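Local coordinates for protein alpha-glucosidase (Pseudoalteromonas sp. K8, PDB 5HQA) that hydrolyses alpha-glucosides as a chloride-activated, calcium-binding glycoside hydrolase of family 97, here with the inhibitor acarbose in its pocket, at residues A[297-300]-A[301-305]; A[543-546]-A[547-551]; A[336-339]-A[340-343]. All blocks are in the same frame, centred on the assembly; numbering follows the deposited sequence. Where two conformers were deposited one is given.

Overall arrangement
Following the chain from the N terminus, contact 1 comes first, at the C-terminal end of helix 290-303, where the chain turns toward strand 307-310. Contact 3 follows at the start of helix 339-349, and contact 2 comes last, at the end of helix 541-549. Each is local and closes no long loop; the three lie in series, neither nested nor crossing. In space contact 1 lies between the other two: Phe299, Tyr303 and Phe305 pack on Phe544, and Tyr303 also on Gln548, of contact 2, and Met297 touches Leu342 of contact 3. Together they join outer helices of the catalytic barrel, while contacts 2 and 3 stay about 19 Å apart at their nearest atoms.

Contact 1 of 3, residues A[297-300]-A[301-305]; sequences MDFA and AKYGF
The rings of Phe299 and Tyr303, one helical turn apart, meet obliquely, with their planes at 41° and centroids 4.7 Å apart. Tyr303 offers one side of its ring: CD2 lies over a face of Phe299, displaced toward the rim, and comes within 3.5 Å of Phe299 CE1. The two side chains cross at nearly a right angle. Phe299 swings CG opposite its own N (chi1 -178°), whereas Tyr303 carries CG beside the backbone N, and these different choices bring the rings together on the same flank of the helix. The edge of the tyrosine ring also touches the carbonyl oxygen of Phe299, which accepts the regular helical bond from Tyr303 N.

Past Tyr303 the helix ends, and Phe305 comes back against Ala300. The methyl group of Ala300 meets Phe305, CB to CB at 3.8 Å, while the two phenylalanine rings make a looser, slanted contact. In the backbone, Ala300 O receives a nearly straight bond from Phe305 N (2.9 Å, 173° at the hydrogen) and a weak one from Gly304 N. Gly304 has positive phi, a backbone shape in which a side chain would press on the preceding carbonyl.

Phe299 and Phe305 both rest on Ile267 of strand 264-269, and Phe299 also reaches Leu538. Asp298 instead turns outward, its OD1 bonded to Tyr345. The glycine with positive phi and the bond from Phe305 N back to Ala300 O mark a helix C-cap, through which the chain leaves an outer helix of the TIM-type barrel for strand 307-310.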
loop_
_atom_site.group_PDB
_atom_site.type_symbol
_atom_site.label_atom_id
_atom_site.label_comp_id
_atom_site.label_asym_id
_atom_site.label_seq_id
_atom_site.Cartn_x
_atom_site.Cartn_y
_atom_site.Cartn_z
ATOM N N MET A 297 -13.748 -18.599 15.473
ATOM C CA MET A 297 -14.774 -17.606 15.780
ATOM C C MET A 297 -14.964 -17.454 17.279
ATOM O O MET A 297 -15.156 -16.336 17.775
ATOM C CB MET A 297 -16.097 -17.977 15.113
ATOM C CG MET A 297 -16.114 -17.664 13.627
ATOM S SD MET A 297 -17.455 -18.522 12.782
ATOM C CE MET A 297 -18.385 -17.177 12.167
ATOM N N ASP A 298 -14.923 -18.568 18.018
ATOM C CA ASP A 298 -15.008 -18.500 19.475
ATOM C C ASP A 298 -13.874 -17.658 20.038
ATOM O O ASP A 298 -14.086 -16.810 20.910
ATOM C CB ASP A 298 -14.970 -19.904 20.084
ATOM C CG ASP A 298 -16.232 -20.704 19.808
ATOM O OD1 ASP A 298 -17.296 -20.092 19.558
ATOM O OD2 ASP A 298 -16.161 -21.953 19.861
ATOM N N PHE A 299 -12.655 -17.890 19.550
ATOM C CA PHE A 299 -11.507 -17.109 19.995
ATOM C C PHE A 299 -11.689 -15.636 19.653
ATOM O O PHE A 299 -11.462 -14.759 20.495
ATOM C CB PHE A 299 -10.230 -17.667 19.353
ATOM C CG PHE A 299 -8.965 -16.960 19.773
ATOM C CD1 PHE A 299 -8.251 -17.393 20.880
ATOM C CD2 PHE A 299 -8.481 -15.875 19.046
ATOM C CE1 PHE A 299 -7.084 -16.752 21.263
ATOM C CE2 PHE A 299 -7.318 -15.228 19.427
ATOM C CZ PHE A 299 -6.615 -15.671 20.540
ATOM N N ALA A 300 -12.097 -15.348 18.414
ATOM C CA ALA A 300 -12.309 -13.961 18.007
ATOM C C ALA A 300 -13.357 -13.283 18.879
ATOM O O ALA A 300 -13.179 -12.130 19.293
ATOM C CB ALA A 300 -12.717 -13.898 16.536
ATOM N N ALA A 301 -14.451 -13.985 19.185
ATOM C CA ALA A 301 -15.490 -13.387 20.018
ATOM C C ALA A 301 -14.967 -13.087 21.418
ATOM O O ALA A 301 -15.291 -12.046 22.001
ATOM C CB ALA A 301 -16.711 -14.307 20.085
ATOM N N LYS A 302 -14.146 -13.983 21.970
ATOM C CA LYS A 302 -13.675 -13.791 23.335
ATOM C C LYS A 302 -12.650 -12.665 23.430
ATOM O O LYS A 302 -12.618 -11.941 24.434
ATOM C CB LYS A 302 -13.092 -15.100 23.873
ATOM C CG LYS A 302 -12.525 -15.008 25.276
ATOM C CD LYS A 302 -12.156 -16.378 25.821
ATOM C CE LYS A 302 -11.651 -16.267 27.258
ATOM N NZ LYS A 302 -11.547 -17.606 27.898
ATOM N N TYR A 303 -11.820 -12.480 22.403
ATOM C CA TYR A 303 -10.679 -11.580 22.511
ATOM C C TYR A 303 -10.820 -10.312 21.681
ATOM O O TYR A 303 -9.870 -9.528 21.606
ATOM C CB TYR A 303 -9.397 -12.339 22.160
ATOM C CG TYR A 303 -9.077 -13.354 23.232
ATOM C CD1 TYR A 303 -8.592 -12.945 24.468
ATOM C CD2 TYR A 303 -9.302 -14.712 23.032
ATOM C CE1 TYR A 303 -8.309 -13.861 25.469
ATOM C CE2 TYR A 303 -9.028 -15.641 24.036
ATOM C CZ TYR A 303 -8.529 -15.205 25.250
ATOM O OH TYR A 303 -8.248 -16.105 26.251
ATOM N N GLY A 304 -11.979 -10.077 21.070
ATOM C CA GLY A 304 -12.249 -8.789 20.466
ATOM C C GLY A 304 -11.838 -8.624 19.018
ATOM O O GLY A 304 -11.410 -7.536 18.620
ATOM N N PHE A 305 -11.983 -9.669 18.207
ATOM C CA PHE A 305 -11.679 -9.593 16.786
ATOM C C PHE A 305 -12.966 -9.657 15.976
ATOM O O PHE A 305 -13.898 -10.382 16.332
ATOM C CB PHE A 305 -10.706 -10.702 16.384
ATOM C CG PHE A 305 -9.357 -10.546 17.022
ATOM C CD1 PHE A 305 -9.106 -11.073 18.277
ATOM C CD2 PHE A 305 -8.360 -9.818 16.390
ATOM C CE1 PHE A 305 -7.873 -10.901 18.885
ATOM C CE2 PHE A 305 -7.119 -9.645 16.990
ATOM C CZ PHE A 305 -6.876 -10.186 18.239
#

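Contact 2 of 3, residues A[543-546]-A[547-551]; sequences AFQF and IQDVP
Asp549 OD1 takes a 2.8 Å hydrogen bond from Gln545 NE2, an i to i+4 side-chain bridge on the last turn of helix 541-549, in the TIM-barrel region of the enzyme. The donor lies 45° above the carboxylate plane, yet OD1 sits nearly in the plane of the glutamine amide. A bend at chi2 (65°) turns the Gln545 amide along the helix toward its C-terminal end, where it meets the aspartate. The other carboxylate oxygen, OD2, forms a salt bridge with Arg657, which ties this helix end to the C-terminal beta domain.

Beside this bridge, Gln548 runs extended across the Phe544 ring. Its CG stands over one face, 4.2 Å from the ring centroid, in a CH-pi contact, and its amide plane is only 21° from that of the ring. A water accepts from Gln548 NE2 and gives a weak, long bond to Gln545 OE1.

Further along, Val550 leaves the helix and lays CB over a face of Phe546. Tyr537 stacks on Phe544, while Tyr616 meets the Phe546 ring edge-to-face. The departing turn is still held by Val550 N, which donates to Phe546 O at 2.9 Å. Lys265 NZ bonds to the carbonyl oxygens of both Ile547 and Val550. On the apolar flank, the terminal atom CZ of Phe546 approaches Val550 CG2 to 4.0 Å.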
loop_
_atom_site.group_PDB
_atom_site.type_symbol
_atom_site.label_atom_id
_atom_site.label_comp_id
_atom_site.label_asym_id
_atom_site.label_seq_id
_atom_site.Cartn_x
_atom_site.Cartn_y
_atom_site.Cartn_z
ATOM N N ALA A 543 1.476 -9.705 26.580
ATOM C CA ALA A 543 1.815 -9.094 25.300
ATOM C C ALA A 543 0.589 -8.990 24.408
ATOM O O ALA A 543 0.413 -7.997 23.690
ATOM C CB ALA A 543 2.912 -9.906 24.606
ATOM N N PHE A 544 -0.267 -10.015 24.436
ATOM C CA PHE A 544 -1.453 -10.027 23.585
ATOM C C PHE A 544 -2.387 -8.868 23.903
ATOM O O PHE A 544 -3.153 -8.431 23.034
ATOM C CB PHE A 544 -2.178 -11.367 23.752
ATOM C CG PHE A 544 -3.262 -11.615 22.730
ATOM C CD1 PHE A 544 -3.044 -11.353 21.387
ATOM C CD2 PHE A 544 -4.484 -12.154 23.118
ATOM C CE1 PHE A 544 -4.031 -11.605 20.451
ATOM C CE2 PHE A 544 -5.480 -12.406 22.188
ATOM C CZ PHE A 544 -5.252 -12.124 20.855
ATOM N N GLN A 545 -2.332 -8.349 25.136
ATOM C CA GLN A 545 -3.211 -7.245 25.516
ATOM C C GLN A 545 -3.019 -6.028 24.612
ATOM O O GLN A 545 -3.990 -5.314 24.323
ATOM C CB GLN A 545 -2.980 -6.863 26.981
ATOM C CG GLN A 545 -4.003 -5.868 27.519
ATOM C CD GLN A 545 -5.407 -6.447 27.561
ATOM O OE1 GLN A 545 -5.654 -7.477 28.197
ATOM N NE2 GLN A 545 -6.335 -5.791 26.875
ATOM N N PHE A 546 -1.794 -5.776 24.137
ATOM C CA PHE A 546 -1.621 -4.635 23.244
ATOM C C PHE A 546 -2.404 -4.821 21.952
ATOM O O PHE A 546 -3.029 -3.877 21.455
ATOM C CB PHE A 546 -0.155 -4.384 22.910
ATOM C CG PHE A 546 0.029 -3.163 22.059
ATOM C CD1 PHE A 546 -0.055 -1.895 22.630
ATOM C CD2 PHE A 546 0.214 -3.270 20.684
ATOM C CE1 PHE A 546 0.077 -0.747 21.844
ATOM C CE2 PHE A 546 0.346 -2.132 19.895
ATOM C CZ PHE A 546 0.274 -0.869 20.479
ATOM N N ILE A 547 -2.369 -6.028 21.383
ATOM C CA ILE A 547 -3.110 -6.287 20.153
ATOM C C ILE A 547 -4.608 -6.168 20.402
ATOM O O ILE A 547 -5.353 -5.653 19.561
ATOM C CB ILE A 547 -2.734 -7.669 19.588
ATOM C CG1 ILE A 547 -1.238 -7.721 19.284
ATOM C CG2 ILE A 547 -3.545 -7.973 18.333
ATOM C CD1 ILE A 547 -0.766 -9.058 18.687
ATOM N N GLN A 548 -5.073 -6.636 21.563
ATOM C CA GLN A 548 -6.482 -6.479 21.897
ATOM C C GLN A 548 -6.866 -5.015 22.020
ATOM O O GLN A 548 -7.992 -4.639 21.679
ATOM C CB GLN A 548 -6.800 -7.197 23.200
ATOM C CG GLN A 548 -6.720 -8.704 23.114
ATOM C CD GLN A 548 -6.967 -9.333 24.460
ATOM O OE1 GLN A 548 -6.036 -9.549 25.230
ATOM N NE2 GLN A 548 -8.229 -9.596 24.771
ATOM N N ASP A 549 -5.949 -4.177 22.514
ATOM C CA ASP A 549 -6.283 -2.779 22.767
ATOM C C ASP A 549 -6.203 -1.918 21.510
ATOM O O ASP A 549 -6.967 -0.955 21.377
ATOM C CB ASP A 549 -5.352 -2.179 23.825
ATOM C CG ASP A 549 -5.651 -2.660 25.239
ATOM O OD1 ASP A 549 -6.664 -3.368 25.469
ATOM O OD2 ASP A 549 -4.858 -2.294 26.136
ATOM N N VAL A 550 -5.295 -2.224 20.590
ATOM C CA VAL A 550 -4.895 -1.221 19.603
ATOM C C VAL A 550 -5.994 -1.033 18.557
ATOM O O VAL A 550 -6.563 -2.017 18.064
ATOM C CB VAL A 550 -3.542 -1.591 18.965
ATOM C CG1 VAL A 550 -3.633 -2.878 18.110
ATOM C CG2 VAL A 550 -2.969 -0.412 18.162
ATOM N N PRO A 551 -6.339 0.205 18.202
ATOM C CA PRO A 551 -7.305 0.447 17.124
ATOM C C PRO A 551 -6.626 0.341 15.758
ATOM O O PRO A 551 -5.412 0.145 15.652
ATOM C CB PRO A 551 -7.797 1.868 17.409
ATOM C CG PRO A 551 -6.662 2.528 18.126
ATOM C CD PRO A 551 -5.955 1.442 18.902
HETATM O O HOH W 1 -8.121 -9.840 28.028
#

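Contact 3 of 3, residues A[336-339]-A[340-343]; sequences DFDI and AALT
Asp338 OD1 accepts a hydrogen bond from Ala341 N at 3.1 Å, nearly straight at the hydrogen (168°), and so caps the first turn of helix 339-349 from the N-cap position. The amide comes from well above the carboxylate plane, 66° out of it. The aspartate reaches it by turning CG opposite its own N (chi1 -174°), which also lays the carboxylate against the methyl group of Ala341. A water, donating to OD1 and accepting from Ala340 N, links the cap to a second amide of the first turn.

The Asp338 carbonyl serves the helix too, taking the bond from Leu342 N. Next to it, Ile339 O is gripped by two donors, Thr343 N and Thr343 OG1 (2.7 Å), which arrive from opposite faces of the carbonyl plane.

Away from the cap, Leu342 CD1 sits over one face of the Phe337 ring, 3.7 Å from its centroid, in a CH-pi contact with CE2 and CZ beneath the methyl. Phe337 and Leu342 both lean on Thr293 of helix 290-303. Thr290 of that helix fixes the approach to the cap: its OG1 bonds to Asp338 N and to Asp336 O.

With OD1 bonded to the amide of Ala341 and linked by water to that of Ala340, the Asp338 carboxylate faces the positive end of the helix dipole, which would probably stabilise its negative charge.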
loop_
_atom_site.group_PDB
_atom_site.type_symbol
_atom_site.label_atom_id
_atom_site.label_comp_id
_atom_site.label_asym_id
_atom_site.label_seq_id
_atom_site.Cartn_x
_atom_site.Cartn_y
_atom_site.Cartn_z
ATOM N N ASP A 336 -16.380 -30.391 3.834
ATOM C CA ASP A 336 -16.159 -30.222 5.262
ATOM C C ASP A 336 -16.254 -28.767 5.692
ATOM O O ASP A 336 -15.920 -28.445 6.837
ATOM C CB ASP A 336 -14.815 -30.834 5.683
ATOM C CG ASP A 336 -13.633 -30.277 4.904
ATOM O OD1 ASP A 336 -13.846 -29.525 3.927
ATOM O OD2 ASP A 336 -12.483 -30.604 5.274
ATOM N N PHE A 337 -16.733 -27.888 4.813
ATOM C CA PHE A 337 -16.914 -26.471 5.117
ATOM C C PHE A 337 -18.389 -26.137 4.911
ATOM O O PHE A 337 -18.838 -25.958 3.774
ATOM C CB PHE A 337 -16.011 -25.610 4.241
ATOM C CG PHE A 337 -15.969 -24.167 4.647
ATOM C CD1 PHE A 337 -16.733 -23.225 3.987
ATOM C CD2 PHE A 337 -15.161 -23.754 5.694
ATOM C CE1 PHE A 337 -16.687 -21.888 4.361
ATOM C CE2 PHE A 337 -15.107 -22.420 6.068
ATOM C CZ PHE A 337 -15.870 -21.489 5.401
ATOM N N ASP A 338 -19.141 -26.042 6.007
ATOM C CA ASP A 338 -20.599 -25.876 5.974
ATOM C C ASP A 338 -20.902 -24.384 6.082
ATOM O O ASP A 338 -21.003 -23.837 7.182
ATOM C CB ASP A 338 -21.231 -26.677 7.112
ATOM C CG ASP A 338 -22.752 -26.689 7.068
ATOM O OD1 ASP A 338 -23.364 -25.805 6.433
ATOM O OD2 ASP A 338 -23.339 -27.590 7.700
ATOM N N ILE A 339 -21.095 -23.726 4.937
ATOM C CA ILE A 339 -21.164 -22.266 4.960
ATOM C C ILE A 339 -22.484 -21.778 5.560
ATOM O O ILE A 339 -22.540 -20.687 6.140
ATOM C CB ILE A 339 -20.904 -21.691 3.550
ATOM C CG1 ILE A 339 -20.503 -20.211 3.647
ATOM C CG2 ILE A 339 -22.113 -21.873 2.642
ATOM C CD1 ILE A 339 -19.985 -19.595 2.351
ATOM N N ALA A 340 -23.559 -22.569 5.458
ATOM C CA ALA A 340 -24.814 -22.189 6.095
ATOM C C ALA A 340 -24.709 -22.283 7.608
ATOM O O ALA A 340 -25.191 -21.399 8.326
ATOM C CB ALA A 340 -25.951 -23.067 5.582
ATOM N N ALA A 341 -24.069 -23.342 8.109
ATOM C CA ALA A 341 -23.835 -23.461 9.542
ATOM C C ALA A 341 -22.957 -22.324 10.052
ATOM O O ALA A 341 -23.226 -21.748 11.114
ATOM C CB ALA A 341 -23.198 -24.814 9.855
ATOM N N LEU A 342 -21.909 -21.976 9.303
ATOM C CA LEU A 342 -21.020 -20.907 9.742
ATOM C C LEU A 342 -21.689 -19.541 9.635
ATOM O O LEU A 342 -21.380 -18.637 10.425
ATOM C CB LEU A 342 -19.724 -20.957 8.935
ATOM C CG LEU A 342 -18.933 -22.238 9.192
ATOM C CD1 LEU A 342 -17.820 -22.408 8.168
ATOM C CD2 LEU A 342 -18.359 -22.226 10.600
ATOM N N THR A 343 -22.599 -19.372 8.673
ATOM C CA THR A 343 -23.403 -18.154 8.611
ATOM C C THR A 343 -24.228 -17.987 9.881
ATOM O O THR A 343 -24.277 -16.899 10.465
ATOM C CB THR A 343 -24.313 -18.187 7.380
ATOM O OG1 THR A 343 -23.510 -18.210 6.198
ATOM C CG2 THR A 343 -25.221 -16.964 7.346
HETATM O O HOH W 2 -23.802 -25.086 3.755
#